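Side-chain contacts in T cell receptor mu chain (Monodelphis domestica, PDB 7L15), which pairs with a gamma chain to form the marsupial gamma mu T cell receptor and probably takes part in antigen recognition: residues T63-S68 with N86-Q91; P138-V143 with V149-R154; L177-A180 with T186-A189. All coordinates share one frame; numbering follows the deposited sequence.

Contact 1 (T63-S68 with N86-Q91); sequences TGLNSS and NQIFLQ. With NAG (2-acetamido-2-deoxy-beta-D-glucopyranose), chain D.
Thr63-Leu65 and Ile88-Leu90 run 158° apart in direction, and their backbones stay well separated: the CA atoms of Thr63 and Leu90 are 8.1 Å apart, and no hydrogen bond crosses. Between the two segments, the contacts are methyl to methyl. Thr63 CG2 meets Leu90 CD1 at 3.6 Å, the two side chains approaching at a slant. With OG1 anti to the backbone N (chi1 174°), the threonine divides its branches, the methyl facing Leu90 while the hydroxyl is hydrogen-bonded to the Asp71 carbonyl and to Ser79 OG. Further along, Leu65 and Ile88 pass with their side chains pointing opposite ways, CD2 of Leu65 and CD1 of Ile88 lying 4.0 Å apart. Trp50 packs on Thr63, Ile88 and Leu90.

Asn66, next after Leu65, carries an N-linked glycan, its ND2 bonded covalently to C1 of the sugar. OD1 of Asn66 accepts from Ser68 N at 2.8 Å, tilted 20° from the carbonyl plane, and from Ser68 OG at 3.1 Å; these bonds probably limit rotation of the amide at the sugar's root. The first bond closes an Asx turn within the Asn-Ser-Ser sequon, and the facing aliphatic pairs are typical of the interior of an immunoglobulin V-set domain.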
ATOM      1  N   THR A  63      -0.037   7.759  17.549  1.00 44.07           N
ATOM      2  CA  THR A  63      -0.104   8.212  18.933  1.00 47.91           C
ATOM      3  C   THR A  63       1.322   8.353  19.450  1.00 44.49           C
ATOM      4  O   THR A  63       2.259   7.804  18.872  1.00 47.90           O
ATOM      5  CB  THR A  63      -0.902   7.237  19.813  1.00 47.38           C
ATOM      6  OG1 THR A  63      -0.829   7.640  21.188  1.00 46.56           O
ATOM      7  CG2 THR A  63      -0.368   5.837  19.675  1.00 44.24           C
ATOM      8  N   GLY A  64       1.479   9.119  20.533  1.00 53.10           N
ATOM      9  CA  GLY A  64       2.791   9.279  21.136  1.00 52.45           C
ATOM     10  C   GLY A  64       2.657   9.791  22.548  1.00 57.61           C
ATOM     11  O   GLY A  64       1.567  10.161  22.987  1.00 62.15           O
ATOM     12  N   LEU A  65       3.779   9.809  23.267  1.00 48.57           N
ATOM     13  CA  LEU A  65       3.708  10.237  24.658  1.00 52.18           C
ATOM     14  C   LEU A  65       5.090  10.566  25.190  1.00 48.28           C
ATOM     15  O   LEU A  65       6.112  10.105  24.669  1.00 48.88           O
ATOM     16  CB  LEU A  65       3.051   9.173  25.550  1.00 62.48           C
ATOM     17  CG  LEU A  65       3.839   7.924  25.957  1.00 68.55           C
ATOM     18  CD1 LEU A  65       3.133   7.174  27.078  1.00 64.17           C
ATOM     19  CD2 LEU A  65       4.068   6.999  24.783  1.00 76.53           C
ATOM     20  N   ASN A  66       5.092  11.412  26.216  1.00 57.94           N
ATOM     21  CA  ASN A  66       6.240  11.612  27.090  1.00 54.88           C
ATOM     22  C   ASN A  66       5.705  11.554  28.520  1.00 64.67           C
ATOM     23  O   ASN A  66       4.586  11.093  28.782  1.00 64.26           O
ATOM     24  CB  ASN A  66       6.990  12.911  26.765  1.00 58.82           C
ATOM     25  CG  ASN A  66       6.108  14.150  26.842  1.00 68.91           C
ATOM     26  OD1 ASN A  66       5.285  14.300  27.747  1.00 63.84           O
ATOM     27  ND2 ASN A  66       6.288  15.051  25.874  1.00 86.04           N
ATOM     28  N   SER A  67       6.501  12.039  29.476  1.00 59.36           N
ATOM     29  CA  SER A  67       6.130  11.901  30.878  1.00 61.90           C
ATOM     30  C   SER A  67       5.014  12.852  31.287  1.00 65.65           C
ATOM     31  O   SER A  67       4.391  12.623  32.326  1.00 69.68           O
ATOM     32  CB  SER A  67       7.350  12.114  31.800  1.00 57.04           C
ATOM     33  OG  SER A  67       7.819  13.449  31.739  1.00 61.05           O
ATOM     34  N   SER A  68       4.726  13.893  30.496  1.00 57.47           N
ATOM     35  CA  SER A  68       3.695  14.852  30.872  1.00 68.47           C
ATOM     36  C   SER A  68       2.453  14.831  29.983  1.00 68.58           C
ATOM     37  O   SER A  68       1.388  15.256  30.439  1.00 74.50           O
ATOM     38  CB  SER A  68       4.265  16.282  30.890  1.00 64.04           C
ATOM     39  OG  SER A  68       4.726  16.683  29.613  1.00 71.60           O
ATOM     40  N   ASN A  86      10.945   0.373  31.324  1.00 60.98           N
ATOM     41  CA  ASN A  86      11.357   1.087  30.113  1.00 57.30           C
ATOM     42  C   ASN A  86      10.573   0.622  28.876  1.00 53.65           C
ATOM     43  O   ASN A  86      11.121   0.478  27.782  1.00 44.91           O
ATOM     44  CB  ASN A  86      12.864   0.948  29.879  1.00 58.67           C
ATOM     45  CG  ASN A  86      13.705   1.764  30.864  1.00 65.66           C
ATOM     46  OD1 ASN A  86      13.214   2.260  31.873  1.00 64.76           O
ATOM     47  ND2 ASN A  86      14.986   1.907  30.554  1.00 68.35           N
ATOM     48  N   GLN A  87       9.273   0.415  29.031  1.00 55.17           N
ATOM     49  CA  GLN A  87       8.421  -0.010  27.927  1.00 55.37           C
ATOM     50  C   GLN A  87       7.339   1.028  27.663  1.00 48.44           C
ATOM     51  O   GLN A  87       6.936   1.761  28.570  1.00 54.87           O
ATOM     52  CB  GLN A  87       7.762  -1.361  28.232  1.00 53.16           C
ATOM     53  CG  GLN A  87       8.746  -2.469  28.589  1.00 56.92           C
ATOM     54  CD  GLN A  87       8.061  -3.602  29.326  1.00 61.41           C
ATOM     55  OE1 GLN A  87       7.072  -3.386  30.025  1.00 65.49           O
ATOM     56  NE2 GLN A  87       8.575  -4.813  29.168  1.00 68.06           N
ATOM     57  N   ILE A  88       6.881   1.102  26.405  1.00 43.91           N
ATOM     58  CA  ILE A  88       5.634   1.788  26.082  1.00 50.57           C
ATOM     59  C   ILE A  88       4.743   0.826  25.315  1.00 52.50           C
ATOM     60  O   ILE A  88       5.216  -0.101  24.653  1.00 52.46           O
ATOM     61  CB  ILE A  88       5.798   3.087  25.264  1.00 51.98           C
ATOM     62  CG1 ILE A  88       6.061   2.785  23.783  1.00 52.19           C
ATOM     63  CG2 ILE A  88       6.874   3.955  25.856  1.00 58.69           C
ATOM     64  CD1 ILE A  88       5.671   3.927  22.867  1.00 51.24           C
ATOM     65  N   PHE A  89       3.440   1.068  25.408  1.00 48.83           N
ATOM     66  CA  PHE A  89       2.430   0.185  24.847  1.00 45.31           C
ATOM     67  C   PHE A  89       1.534   0.942  23.885  1.00 50.26           C
ATOM     68  O   PHE A  89       1.416   2.169  23.947  1.00 46.88           O
ATOM     69  CB  PHE A  89       1.591  -0.450  25.940  1.00 42.36           C
ATOM     70  CG  PHE A  89       2.411  -1.113  26.989  1.00 54.44           C
ATOM     71  CD1 PHE A  89       2.913  -0.379  28.063  1.00 57.62           C
ATOM     72  CD2 PHE A  89       2.719  -2.465  26.894  1.00 50.41           C
ATOM     73  CE1 PHE A  89       3.695  -0.982  29.027  1.00 55.61           C
ATOM     74  CE2 PHE A  89       3.508  -3.081  27.855  1.00 54.94           C
ATOM     75  CZ  PHE A  89       3.993  -2.340  28.928  1.00 59.36           C
ATOM     76  N   LEU A  90       0.936   0.189  22.971  1.00 43.12           N
ATOM     77  CA  LEU A  90      -0.055   0.703  22.047  1.00 46.36           C
ATOM     78  C   LEU A  90      -1.337  -0.090  22.232  1.00 44.34           C
ATOM     79  O   LEU A  90      -1.305  -1.313  22.403  1.00 43.40           O
ATOM     80  CB  LEU A  90       0.434   0.601  20.603  1.00 40.65           C
ATOM     81  CG  LEU A  90      -0.583   0.854  19.492  1.00 43.04           C
ATOM     82  CD1 LEU A  90      -0.928   2.308  19.448  1.00 47.57           C
ATOM     83  CD2 LEU A  90      -0.042   0.422  18.129  1.00 43.78           C
ATOM     84  N   GLN A  91      -2.465   0.597  22.214  1.00 41.36           N
ATOM     85  CA  GLN A  91      -3.740  -0.099  22.228  1.00 40.81           C
ATOM     86  C   GLN A  91      -4.646   0.485  21.165  1.00 40.70           C
ATOM     87  O   GLN A  91      -4.840   1.699  21.112  1.00 43.70           O
ATOM     88  CB  GLN A  91      -4.423  -0.021  23.586  1.00 43.80           C
ATOM     89  CG  GLN A  91      -5.826  -0.575  23.504  1.00 51.95           C
ATOM     90  CD  GLN A  91      -6.556  -0.567  24.830  1.00 64.08           C
ATOM     91  OE1 GLN A  91      -6.371  -1.469  25.657  1.00 61.12           O
ATOM     92  NE2 GLN A  91      -7.405   0.447  25.037  1.00 55.20           N
TER
HETATM   93  C1  NAG D 401       5.569  16.301  25.783  1.00 64.72           C
HETATM   94  C2  NAG D 401       6.519  17.466  26.149  1.00 80.73           C
HETATM   95  C3  NAG D 401       5.814  18.814  25.985  1.00 83.85           C
HETATM   96  C4  NAG D 401       5.206  18.921  24.595  1.00 86.49           C
HETATM   97  C5  NAG D 401       4.250  17.752  24.396  1.00 82.09           C
HETATM   98  C6  NAG D 401       3.529  17.764  23.067  1.00 82.41           C
HETATM   99  C7  NAG D 401       8.260  16.885  27.784  1.00 89.55           C
HETATM  100  C8  NAG D 401       8.598  16.749  29.237  1.00 87.39           C
HETATM  101  N2  NAG D 401       7.021  17.307  27.506  1.00 89.94           N
HETATM  102  O3  NAG D 401       6.733  19.880  26.191  1.00 88.70           O
HETATM  103  O4  NAG D 401       4.534  20.165  24.431  1.00 93.94           O
HETATM  104  O5  NAG D 401       4.995  16.528  24.473  1.00 71.91           O
HETATM  105  O6  NAG D 401       4.425  17.667  21.971  1.00 83.99           O
HETATM  106  O7  NAG D 401       9.072  16.632  26.900  1.00 90.92           O

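Contact 2 (P138-V143 with V149-R154); sequences PSVFLV and VACLIR
Phe141 and Leu152 face each other as an antiparallel hydrogen-bonded pair, the phenylalanine leaning over its partner strand. Its CB lies 4.0 Å from Leu152 O. CG stands beside the backbone N (chi1 -51°), from where the ring slants across the leucine, CD2 lying obliquely 3.7 Å from Leu152 O and 4.1 Å from Leu152 CG. Next round the ring, CE2 has CG of Arg154 at its edge, near the ring plane, at 4.3 Å. Beneath, Leu152 N reaches Phe141 O in a nearly straight bond of 2.7 Å (N-H...O angle 170°), and Phe141 N returns one to Leu152 O. Matching pairs join Val143 with Ala150 and Ser139 with Arg154, though Ser139 N to Arg154 O is weak.

On the other face, Val140 CG1 touches Cys151 SG at 3.7 Å. Leu142, on the same face, reaches Val149 CG2 with its CD2 at 3.8 Å. Just before the strand, Pro138 lies alongside Ile153, Pro138 CB to Ile153 CG2 3.5 Å.

The two strands form a hairpin at one side of a four-stranded C1-set sheet, with 187-194 next to 148-156. The Val140, Leu142 and Cys151 face packs against strands 162-167, 201-207 and 210-216, and Cys151 is disulfide-bonded to Cys203 of strand 201-207. The Phe141 face meets the receptor's gamma chain, whose Gln139 packs on the phenylalanine and whose Glu136 forms a salt bridge with Arg154.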
ATOM      1  N   PRO A 138     -20.538 -18.890  -2.346  1.00 44.91           N
ATOM      2  CA  PRO A 138     -20.473 -17.802  -3.325  1.00 44.91           C
ATOM      3  C   PRO A 138     -21.473 -17.985  -4.451  1.00 43.65           C
ATOM      4  O   PRO A 138     -21.996 -19.081  -4.692  1.00 44.81           O
ATOM      5  CB  PRO A 138     -19.046 -17.907  -3.867  1.00 42.96           C
ATOM      6  CG  PRO A 138     -18.731 -19.383  -3.772  1.00 39.85           C
ATOM      7  CD  PRO A 138     -19.385 -19.806  -2.462  1.00 41.24           C
ATOM      8  N   SER A 139     -21.734 -16.878  -5.139  1.00 41.28           N
ATOM      9  CA  SER A 139     -22.333 -16.906  -6.466  1.00 47.68           C
ATOM     10  C   SER A 139     -21.227 -16.732  -7.500  1.00 47.13           C
ATOM     11  O   SER A 139     -20.146 -16.225  -7.193  1.00 37.06           O
ATOM     12  CB  SER A 139     -23.394 -15.809  -6.621  1.00 52.38           C
ATOM     13  OG  SER A 139     -22.977 -14.616  -5.978  1.00 67.36           O
ATOM     14  N   VAL A 140     -21.493 -17.190  -8.727  1.00 37.76           N
ATOM     15  CA  VAL A 140     -20.464 -17.275  -9.756  1.00 39.36           C
ATOM     16  C   VAL A 140     -20.983 -16.645 -11.044  1.00 38.19           C
ATOM     17  O   VAL A 140     -22.053 -17.015 -11.535  1.00 48.53           O
ATOM     18  CB  VAL A 140     -20.030 -18.735  -9.994  1.00 47.69           C
ATOM     19  CG1 VAL A 140     -18.985 -18.813 -11.079  1.00 42.88           C
ATOM     20  CG2 VAL A 140     -19.498 -19.339  -8.693  1.00 46.81           C
ATOM     21  N   PHE A 141     -20.211 -15.715 -11.605  1.00 39.39           N
ATOM     22  CA  PHE A 141     -20.598 -15.019 -12.823  1.00 37.72           C
ATOM     23  C   PHE A 141     -19.448 -15.041 -13.806  1.00 43.44           C
ATOM     24  O   PHE A 141     -18.307 -14.759 -13.426  1.00 47.34           O
ATOM     25  CB  PHE A 141     -20.996 -13.577 -12.519  1.00 42.69           C
ATOM     26  CG  PHE A 141     -21.988 -13.470 -11.413  1.00 45.21           C
ATOM     27  CD1 PHE A 141     -23.345 -13.652 -11.664  1.00 44.45           C
ATOM     28  CD2 PHE A 141     -21.576 -13.221 -10.120  1.00 37.10           C
ATOM     29  CE1 PHE A 141     -24.280 -13.581 -10.619  1.00 44.62           C
ATOM     30  CE2 PHE A 141     -22.508 -13.133  -9.075  1.00 47.78           C
ATOM     31  CZ  PHE A 141     -23.861 -13.311  -9.330  1.00 40.04           C
ATOM     32  N   LEU A 142     -19.753 -15.355 -15.067  1.00 41.76           N
ATOM     33  CA  LEU A 142     -18.780 -15.260 -16.146  1.00 45.13           C
ATOM     34  C   LEU A 142     -18.895 -13.903 -16.824  1.00 52.85           C
ATOM     35  O   LEU A 142     -20.001 -13.412 -17.069  1.00 52.36           O
ATOM     36  CB  LEU A 142     -18.997 -16.366 -17.179  1.00 46.02           C
ATOM     37  CG  LEU A 142     -18.498 -17.775 -16.881  1.00 57.56           C
ATOM     38  CD1 LEU A 142     -19.052 -18.732 -17.928  1.00 60.90           C
ATOM     39  CD2 LEU A 142     -16.986 -17.778 -16.900  1.00 64.76           C
ATOM     40  N   VAL A 143     -17.745 -13.297 -17.124  1.00 43.20           N
ATOM     41  CA  VAL A 143     -17.696 -12.043 -17.861  1.00 40.69           C
ATOM     42  C   VAL A 143     -16.599 -12.164 -18.900  1.00 45.73           C
ATOM     43  O   VAL A 143     -15.558 -12.785 -18.659  1.00 47.93           O
ATOM     44  CB  VAL A 143     -17.428 -10.817 -16.956  1.00 46.88           C
ATOM     45  CG1 VAL A 143     -17.753  -9.527 -17.721  1.00 47.30           C
ATOM     46  CG2 VAL A 143     -18.210 -10.915 -15.647  1.00 54.62           C
ATOM     47  N   VAL A 149     -11.458 -13.889 -20.293  1.00 56.03           N
ATOM     48  CA  VAL A 149     -12.617 -14.294 -19.516  1.00 53.70           C
ATOM     49  C   VAL A 149     -12.295 -14.072 -18.050  1.00 56.80           C
ATOM     50  O   VAL A 149     -11.242 -14.502 -17.564  1.00 57.04           O
ATOM     51  CB  VAL A 149     -13.016 -15.756 -19.782  1.00 58.13           C
ATOM     52  CG1 VAL A 149     -11.845 -16.687 -19.504  1.00 60.67           C
ATOM     53  CG2 VAL A 149     -14.215 -16.127 -18.924  1.00 52.33           C
ATOM     54  N   ALA A 150     -13.181 -13.366 -17.359  1.00 51.41           N
ATOM     55  CA  ALA A 150     -13.103 -13.207 -15.921  1.00 47.08           C
ATOM     56  C   ALA A 150     -14.213 -14.036 -15.306  1.00 50.02           C
ATOM     57  O   ALA A 150     -15.344 -14.029 -15.787  1.00 51.25           O
ATOM     58  CB  ALA A 150     -13.248 -11.736 -15.490  1.00 38.70           C
ATOM     59  N   CYS A 151     -13.884 -14.760 -14.257  1.00 45.64           N
ATOM     60  CA  CYS A 151     -14.877 -15.460 -13.467  1.00 48.91           C
ATOM     61  C   CYS A 151     -15.012 -14.710 -12.145  1.00 37.16           C
ATOM     62  O   CYS A 151     -14.054 -14.628 -11.380  1.00 39.47           O
ATOM     63  CB  CYS A 151     -14.467 -16.922 -13.273  1.00 53.70           C
ATOM     64  SG  CYS A 151     -15.583 -17.799 -12.252  1.00 58.28           S
ATOM     65  N   LEU A 152     -16.187 -14.140 -11.893  1.00 40.43           N
ATOM     66  CA  LEU A 152     -16.425 -13.305 -10.722  1.00 38.89           C
ATOM     67  C   LEU A 152     -17.106 -14.140  -9.648  1.00 41.70           C
ATOM     68  O   LEU A 152     -18.164 -14.728  -9.891  1.00 47.65           O
ATOM     69  CB  LEU A 152     -17.284 -12.098 -11.095  1.00 41.66           C
ATOM     70  CG  LEU A 152     -17.976 -11.343  -9.968  1.00 44.25           C
ATOM     71  CD1 LEU A 152     -16.957 -10.778  -9.032  1.00 45.48           C
ATOM     72  CD2 LEU A 152     -18.808 -10.206 -10.581  1.00 45.51           C
ATOM     73  N   ILE A 153     -16.518 -14.168  -8.458  1.00 44.15           N
ATOM     74  CA  ILE A 153     -16.951 -15.041  -7.374  1.00 42.76           C
ATOM     75  C   ILE A 153     -17.235 -14.165  -6.155  1.00 43.88           C
ATOM     76  O   ILE A 153     -16.297 -13.623  -5.553  1.00 38.83           O
ATOM     77  CB  ILE A 153     -15.885 -16.098  -7.072  1.00 38.13           C
ATOM     78  CG1 ILE A 153     -15.556 -16.852  -8.359  1.00 36.53           C
ATOM     79  CG2 ILE A 153     -16.367 -17.058  -5.962  1.00 36.40           C
ATOM     80  CD1 ILE A 153     -14.221 -17.578  -8.300  1.00 40.67           C
ATOM     81  N   ARG A 154     -18.512 -14.030  -5.773  1.00 41.30           N
ATOM     82  CA  ARG A 154     -18.917 -12.971  -4.844  1.00 42.94           C
ATOM     83  C   ARG A 154     -19.428 -13.500  -3.515  1.00 49.10           C
ATOM     84  O   ARG A 154     -20.343 -14.327  -3.466  1.00 47.40           O
ATOM     85  CB  ARG A 154     -19.988 -12.070  -5.454  1.00 45.15           C
ATOM     86  CG  ARG A 154     -19.477 -11.285  -6.620  1.00 53.50           C
ATOM     87  CD  ARG A 154     -19.962  -9.845  -6.672  1.00 48.63           C
ATOM     88  NE  ARG A 154     -20.615  -9.387  -5.456  1.00 45.72           N
ATOM     89  CZ  ARG A 154     -21.785  -8.760  -5.433  1.00 43.62           C
ATOM     90  NH1 ARG A 154     -22.295  -8.371  -4.280  1.00 50.37           N
ATOM     91  NH2 ARG A 154     -22.434  -8.497  -6.566  1.00 34.85           N
TER

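Contact 3 (L177-A180 with T186-A189); sequences LSLA and TYSA
Ala189 sets its methyl into the shallow hollow between Leu177 and Leu179, the central fit of this short antiparallel hairpin. Its CB lies 4.1 Å from Leu177 CD1 and 4.2 Å from Leu179 CB, with the Ser178 carbonyl at the floor. The small methyl is consistent with the close approach of the backbones: CA of Leu179 and CA of Ala189, a non-hydrogen-bonded pair, are 4.2 Å apart.

The larger projection is the tyrosine. With CG swung away from the backbone N (chi1 -178°) and chi2 at 133°, CD2 of Leu179 rests 3.7 Å from CD2 of Tyr187. The approach is oblique, with CE2 of the ring a little farther off; Ala180 C lies against the same ring atom, Tyr187 CD2, at 3.8 Å. Tyr187 thus closes the end of the row of Leu177, Ala189 and Leu179.

The opposite face has lower relief, with Ala180 and Ser188 side by side. Their backbones exchange two bonds, Ala180 N to Ser188 O and Ser188 N to Ala180 O, each 3.1 Å long and almost straight, the second with an N-H...O angle of 171°. This smoother surface receives the gamma chain: Gln173 of that chain packs on both residues, and Trp189 of the gamma chain is hydrogen-bonded through NE1 to Ser188 OG.

Within the C1-set sheet, strand 175-181 is outermost in this chain and 187-194 lies inside it, followed by 148-156, whose Phe156 packs on Leu179, Tyr187 and Ala189.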
ATOM      1  N   LEU A 177      -5.810 -16.430  -9.996  1.00 55.92           N
ATOM      2  CA  LEU A 177      -6.873 -16.138  -9.043  1.00 52.08           C
ATOM      3  C   LEU A 177      -6.484 -14.985  -8.129  1.00 45.05           C
ATOM      4  O   LEU A 177      -5.405 -15.001  -7.530  1.00 40.59           O
ATOM      5  CB  LEU A 177      -7.165 -17.372  -8.188  1.00 50.52           C
ATOM      6  CG  LEU A 177      -8.164 -17.165  -7.051  1.00 53.01           C
ATOM      7  CD1 LEU A 177      -9.558 -16.992  -7.607  1.00 49.64           C
ATOM      8  CD2 LEU A 177      -8.105 -18.341  -6.121  1.00 55.07           C
ATOM      9  N   SER A 178      -7.377 -14.009  -7.987  1.00 37.54           N
ATOM     10  CA  SER A 178      -7.195 -12.904  -7.047  1.00 41.82           C
ATOM     11  C   SER A 178      -8.341 -12.908  -6.050  1.00 44.14           C
ATOM     12  O   SER A 178      -9.509 -13.041  -6.429  1.00 46.09           O
ATOM     13  CB  SER A 178      -7.143 -11.551  -7.759  1.00 42.71           C
ATOM     14  OG  SER A 178      -6.213 -11.549  -8.829  1.00 43.58           O
ATOM     15  N   LEU A 179      -8.009 -12.747  -4.778  1.00 40.08           N
ATOM     16  CA  LEU A 179      -8.977 -12.905  -3.709  1.00 42.55           C
ATOM     17  C   LEU A 179      -8.780 -11.762  -2.738  1.00 35.30           C
ATOM     18  O   LEU A 179      -7.640 -11.404  -2.440  1.00 47.19           O
ATOM     19  CB  LEU A 179      -8.778 -14.258  -3.003  1.00 45.83           C
ATOM     20  CG  LEU A 179      -9.720 -14.636  -1.868  1.00 53.45           C
ATOM     21  CD1 LEU A 179     -10.218 -16.056  -2.058  1.00 57.08           C
ATOM     22  CD2 LEU A 179      -8.987 -14.515  -0.552  1.00 53.13           C
ATOM     23  N   ALA A 180      -9.875 -11.178  -2.255  1.00 35.85           N
ATOM     24  CA  ALA A 180      -9.745 -10.063  -1.319  1.00 37.18           C
ATOM     25  C   ALA A 180     -10.951 -10.002  -0.401  1.00 39.66           C
ATOM     26  O   ALA A 180     -12.066 -10.351  -0.812  1.00 38.24           O
ATOM     27  CB  ALA A 180      -9.601  -8.716  -2.045  1.00 32.06           C
ATOM     28  N   THR A 186     -16.948 -10.579   4.255  1.00 36.11           N
ATOM     29  CA  THR A 186     -16.871 -11.745   3.380  1.00 33.57           C
ATOM     30  C   THR A 186     -15.751 -11.552   2.355  1.00 37.97           C
ATOM     31  O   THR A 186     -15.088 -10.513   2.300  1.00 42.84           O
ATOM     32  CB  THR A 186     -18.219 -11.990   2.703  1.00 43.07           C
ATOM     33  OG1 THR A 186     -18.525 -10.890   1.840  1.00 46.26           O
ATOM     34  CG2 THR A 186     -19.320 -12.102   3.762  1.00 38.38           C
ATOM     35  N   TYR A 187     -15.522 -12.577   1.553  1.00 30.96           N
ATOM     36  CA  TYR A 187     -14.535 -12.520   0.494  1.00 40.14           C
ATOM     37  C   TYR A 187     -15.227 -12.520  -0.858  1.00 42.38           C
ATOM     38  O   TYR A 187     -16.333 -13.040  -1.010  1.00 41.13           O
ATOM     39  CB  TYR A 187     -13.563 -13.706   0.568  1.00 40.38           C
ATOM     40  CG  TYR A 187     -12.703 -13.663   1.806  1.00 40.38           C
ATOM     41  CD1 TYR A 187     -13.163 -14.179   3.029  1.00 37.77           C
ATOM     42  CD2 TYR A 187     -11.455 -13.093   1.763  1.00 31.48           C
ATOM     43  CE1 TYR A 187     -12.368 -14.143   4.146  1.00 39.44           C
ATOM     44  CE2 TYR A 187     -10.653 -13.040   2.885  1.00 40.77           C
ATOM     45  CZ  TYR A 187     -11.110 -13.568   4.068  1.00 41.02           C
ATOM     46  OH  TYR A 187     -10.300 -13.509   5.172  1.00 43.51           O
ATOM     47  N   SER A 188     -14.558 -11.922  -1.833  1.00 34.49           N
ATOM     48  CA  SER A 188     -14.928 -12.056  -3.224  1.00 32.98           C
ATOM     49  C   SER A 188     -13.629 -12.253  -4.000  1.00 37.61           C
ATOM     50  O   SER A 188     -12.532 -12.053  -3.478  1.00 40.51           O
ATOM     51  CB  SER A 188     -15.768 -10.853  -3.710  1.00 34.54           C
ATOM     52  OG  SER A 188     -14.962  -9.738  -4.036  1.00 51.58           O
ATOM     53  N   ALA A 189     -13.747 -12.716  -5.231  1.00 32.94           N
ATOM     54  CA  ALA A 189     -12.550 -13.139  -5.926  1.00 37.82           C
ATOM     55  C   ALA A 189     -12.825 -13.089  -7.412  1.00 39.86           C
ATOM     56  O   ALA A 189     -13.978 -13.151  -7.854  1.00 38.10           O
ATOM     57  CB  ALA A 189     -12.115 -14.550  -5.493  1.00 37.60           C
TER

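Contacts 2 and 3 belong to one sheet of the C1-set domain. Their centres are about 11 Å apart, and they join where strand 148-156 neighbours 187-194: Ile153 O and Ala189 N, 2.7 Å apart, probably form a hydrogen bond. Both put one face against the gamma chain, so the two hairpins contribute to the same subunit interface. Contact 1 lies in the V-set domain, its centre about 48 Å from that of contact 2 and about 38 Å from that of contact 3, across the centre of the chain. Its glycan is a covalent attachment rather than a ligand in a pocket. Contact 1 joins facing strands without backbone bonds; the others pair neighbouring strands.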